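Local atomic coordinates of immunity protein (Neisseria meningitidis, PDB entry 4Q7O), a protein that probably protects its own cell from the toxin of a contact-dependent growth-inhibition system by acting as the cognate immunity protein. Residues 11-14 and 15-19; 104-107 and 108-112. All blocks are in the same frame, centred on the assembly; numbering follows the deposited sequence.

Interaction 1: 11-14 and 15-19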
# COMPACT_ATOMS: atom_id res chain seq x y z
N ASN B 11 6.49 -9.12 6.66
CA ASN B 11 6.08 -8.63 7.97
C ASN B 11 5.68 -7.16 7.98
O ASN B 11 4.76 -6.76 8.70
CB ASN B 11 7.13 -8.95 9.02
CG ASN B 11 7.30 -10.44 9.21
OD1 ASN B 11 6.31 -11.18 9.28
ND2 ASN B 11 8.55 -10.90 9.25
N LEU B 12 6.36 -6.36 7.16
CA LEU B 12 6.01 -4.95 7.04
C LEU B 12 4.60 -4.79 6.51
O LEU B 12 3.82 -4.01 7.05
CB LEU B 12 7.02 -4.23 6.13
CG LEU B 12 6.92 -2.71 5.88
CD1 LEU B 12 5.92 -2.36 4.78
CD2 LEU B 12 6.64 -1.94 7.17
N ASN B 13 4.28 -5.50 5.44
CA ASN B 13 2.96 -5.38 4.84
C ASN B 13 1.87 -5.83 5.78
O ASN B 13 0.83 -5.19 5.87
CB ASN B 13 2.87 -6.19 3.53
CG ASN B 13 3.32 -5.40 2.32
OD1 ASN B 13 2.61 -4.49 1.87
ND2 ASN B 13 4.47 -5.76 1.77
N LYS B 14 2.09 -6.94 6.48
CA LYS B 14 1.08 -7.42 7.42
C LYS B 14 0.75 -6.34 8.46
O LYS B 14 -0.42 -6.00 8.67
CB LYS B 14 1.57 -8.70 8.10
CG LYS B 14 0.66 -9.22 9.19
CD LYS B 14 1.12 -10.59 9.67
CE LYS B 14 0.26 -11.11 10.80
NZ LYS B 14 0.69 -12.48 11.24
N LYS B 15 1.78 -5.78 9.08
CA LYS B 15 1.55 -4.81 10.14
C LYS B 15 0.95 -3.52 9.60
O LYS B 15 -0.04 -3.02 10.12
CB LYS B 15 2.84 -4.51 10.91
CG LYS B 15 2.62 -3.76 12.20
CD LYS B 15 2.26 -4.72 13.34
CE LYS B 15 3.49 -5.48 13.83
NZ LYS B 15 3.15 -6.47 14.89
N SER B 16 1.52 -3.00 8.51
CA SER B 16 1.04 -1.74 7.99
C SER B 16 -0.39 -1.83 7.44
O SER B 16 -1.21 -0.94 7.70
CB SER B 16 2.02 -1.17 6.95
OG SER B 16 2.18 -2.05 5.86
N ILE B 17 -0.70 -2.89 6.71
CA ILE B 17 -2.05 -3.09 6.21
C ILE B 17 -3.05 -3.24 7.36
O ILE B 17 -4.12 -2.63 7.35
CB ILE B 17 -2.13 -4.30 5.24
CG1 ILE B 17 -1.40 -3.96 3.94
CG2 ILE B 17 -3.58 -4.70 4.96
CD1 ILE B 17 -1.14 -5.16 3.07
N ASN B 18 -2.69 -4.01 8.37
CA ASN B 18 -3.59 -4.17 9.51
C ASN B 18 -3.80 -2.89 10.30
O ASN B 18 -4.81 -2.73 10.99
CB ASN B 18 -3.14 -5.33 10.41
CG ASN B 18 -3.49 -6.68 9.83
OD1 ASN B 18 -4.46 -6.81 9.07
ND2 ASN B 18 -2.70 -7.69 10.17
N ASN B 19 -2.85 -1.96 10.19
CA ASN B 19 -2.97 -0.64 10.83
C ASN B 19 -3.58 0.43 9.93
O ASN B 19 -3.65 1.60 10.31
CB ASN B 19 -1.60 -0.16 11.32
CG ASN B 19 -1.08 -0.94 12.52
OD1 ASN B 19 -1.83 -1.62 13.22
ND2 ASN B 19 0.23 -0.82 12.78
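Ser16 folds its hydroxyl back over the carbonyl of Leu12, one turn earlier in helix 10-18. With OG set between the backbone N and the carbonyl carbon (chi1 60°), the hydroxyl donates to Leu12 O at 2.8 Å, arriving from above the carbonyl plane. Ser16 N reaches the same oxygen at 2.9 Å, nearly in line with the C=O bond, so one acceptor is gripped twice. A small hydroxyl suits this buried place because the helix itself satisfies it, and Ser16 OG also pairs with Ser25 OG. Leu12 CD1 lies 3.9 Å from Ser16 OG and gives this polar pair an apolar flank. On another side of the helix, Ile17 sends CG1 and CD1 back across Asn13, CD1 coming 4.0 Å from Asn13 OD1, while Asn13 ND2 turns to Phe9 O. Asn18 crosses Lys14 obliquely, its ND2 3.8 Å from Lys14 CG; an extended lysine and a short amide, both polar, fit these exposed positions. Leu12 and Ser16 face both helix 22-34 and helix 104-121, Asn13 and Ile17 pack on the former, Asn11 and Lys15 rest on the latter, and Asn13, Lys14, Ile17 and Asn18 also meet the second subunit.

Interaction 2: 104-107 and 108-112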
# COMPACT_ATOMS: atom_id res chain seq x y z
N ILE B 104 6.65 9.28 15.32
CA ILE B 104 7.99 8.78 15.03
C ILE B 104 8.24 7.39 15.65
O ILE B 104 8.88 6.55 15.04
CB ILE B 104 9.06 9.81 15.45
CG1 ILE B 104 9.02 11.01 14.49
CG2 ILE B 104 10.45 9.19 15.44
CD1 ILE B 104 9.86 12.18 14.93
N ASN B 105 7.71 7.13 16.83
CA ASN B 105 7.90 5.82 17.44
C ASN B 105 7.35 4.71 16.55
O ASN B 105 7.98 3.67 16.36
CB ASN B 105 7.21 5.75 18.81
CG ASN B 105 7.94 6.52 19.87
OD1 ASN B 105 9.10 6.92 19.70
ND2 ASN B 105 7.28 6.72 21.00
N LEU B 106 6.15 4.93 16.03
CA LEU B 106 5.55 3.95 15.12
C LEU B 106 6.34 3.84 13.83
O LEU B 106 6.53 2.75 13.30
CB LEU B 106 4.08 4.28 14.85
CG LEU B 106 3.38 3.35 13.85
CD1 LEU B 106 3.38 1.90 14.33
CD2 LEU B 106 1.97 3.81 13.58
N ALA B 107 6.83 4.97 13.32
CA ALA B 107 7.70 4.93 12.14
C ALA B 107 8.93 4.06 12.38
O ALA B 107 9.28 3.24 11.53
CB ALA B 107 8.12 6.33 11.73
N TYR B 108 9.59 4.23 13.52
CA TYR B 108 10.73 3.38 13.83
C TYR B 108 10.36 1.89 13.90
O TYR B 108 11.12 1.04 13.46
CB TYR B 108 11.42 3.82 15.13
CG TYR B 108 12.50 4.84 14.89
CD1 TYR B 108 13.79 4.45 14.52
CD2 TYR B 108 12.24 6.19 15.03
CE1 TYR B 108 14.79 5.39 14.30
CE2 TYR B 108 13.24 7.14 14.82
CZ TYR B 108 14.51 6.73 14.46
OH TYR B 108 15.49 7.67 14.24
N HIS B 109 9.19 1.60 14.46
CA HIS B 109 8.63 0.25 14.49
C HIS B 109 8.54 -0.29 13.06
O HIS B 109 9.03 -1.38 12.77
CB HIS B 109 7.26 0.34 15.17
CG HIS B 109 6.49 -0.95 15.23
ND1 HIS B 109 6.86 -1.99 16.05
CD2 HIS B 109 5.33 -1.32 14.65
CE1 HIS B 109 5.97 -2.97 15.94
NE2 HIS B 109 5.03 -2.58 15.10
N TYR B 110 7.95 0.48 12.16
CA TYR B 110 7.86 0.05 10.76
C TYR B 110 9.22 -0.11 10.10
O TYR B 110 9.45 -1.08 9.38
CB TYR B 110 7.03 1.03 9.95
CG TYR B 110 5.54 0.98 10.18
CD1 TYR B 110 4.87 -0.23 10.31
CD2 TYR B 110 4.79 2.16 10.25
CE1 TYR B 110 3.51 -0.28 10.50
CE2 TYR B 110 3.42 2.12 10.45
CZ TYR B 110 2.78 0.90 10.58
OH TYR B 110 1.42 0.85 10.76
N PHE B 111 10.13 0.83 10.33
CA PHE B 111 11.45 0.76 9.71
C PHE B 111 12.24 -0.46 10.18
O PHE B 111 12.96 -1.09 9.41
CB PHE B 111 12.24 2.05 9.93
CG PHE B 111 11.95 3.11 8.91
CD1 PHE B 111 10.65 3.54 8.67
CD2 PHE B 111 12.98 3.68 8.18
CE1 PHE B 111 10.39 4.52 7.72
CE2 PHE B 111 12.73 4.66 7.23
CZ PHE B 111 11.43 5.08 7.00
N ASN B 112 12.09 -0.79 11.46
CA ASN B 112 12.79 -1.94 12.02
C ASN B 112 12.25 -3.23 11.41
O ASN B 112 13.01 -4.16 11.10
CB ASN B 112 12.65 -1.95 13.54
CG ASN B 112 13.54 -2.97 14.18
OD1 ASN B 112 14.77 -2.93 14.04
ND2 ASN B 112 12.93 -3.89 14.91
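Leu106 reaches forward along helix 104-121 to the ring of Tyr110, one turn on. Its CB carries CG anti to the backbone N (chi1 177°), which leans the branch toward the following turn. Leu106 CG then lies 3.6 Å from Tyr110 CE2. Of the two methyls, Leu106 CD1 sits over one face of the Tyr110 ring, offset toward the rim, in a CH-pi contact 4.1 Å from the ring centroid and 22° off its normal. The same methyl comes 3.8 Å from His109 CD2, so it is shared by two aromatic side chains. Leu106 CD2 takes the outer end of the tyrosine, 3.8 Å from Tyr110 CE2 and a little farther from Tyr110 OH. A branched leucine suits this place because its two methyls can follow both the ring face and the ring's far end.

Ile104 and Tyr108 run alongside each other in a further pair. Here Ile104 CG2 meets the edge of the Tyr108 ring in its plane, 3.5 Å from Tyr108 CD2, quite unlike the facial contact of Leu106. The small methyl of Ala107 suits a buried place against Ile87 of strand 86-91. Its carbonyl takes the amide of Phe111 at 2.8 Å, and Phe111 CD1 passes 3.2 Å from Ala107 O. Phe111 continues into edge-to-face contacts with Phe28 and Tyr60, and Tyr108 into one with Tyr136.

Across this turn, polarity is confined largely to the regular backbone bonds, while the side chains meet through dispersion and CH-pi contact. Tyr110 combines both characters: its ring accepts the leucine methyl, and the hydroxyl of this buried residue is hydrogen-bonded chiefly to His21, with Asn19 also close by, which should limit how far the ring can swing.

Overall arrangement
Interaction 1, on helix 10-18, and interaction 2, at the start of helix 104-121, have centres about 12 Å apart and touch directly. Tyr110 is the main bridge: its OH lies 2.9 Å from Asn19 ND2, a probable hydrogen bond, its CE1 packs 3.8 Å from Ser16 CA, and its backbone O is 3.7 Å from Leu12 CD2. Nearer the surface, Lys15 CE lies 3.5 Å from His109 NE2. Residues 104-112 reach inward to strand 86-91 and helix 126-139, whereas residues 11-19 cover the Tyr110 and His109 side and meet the second subunit. The two contacts thus form successive layers, from the sheet and helical core outward to the dimer interface.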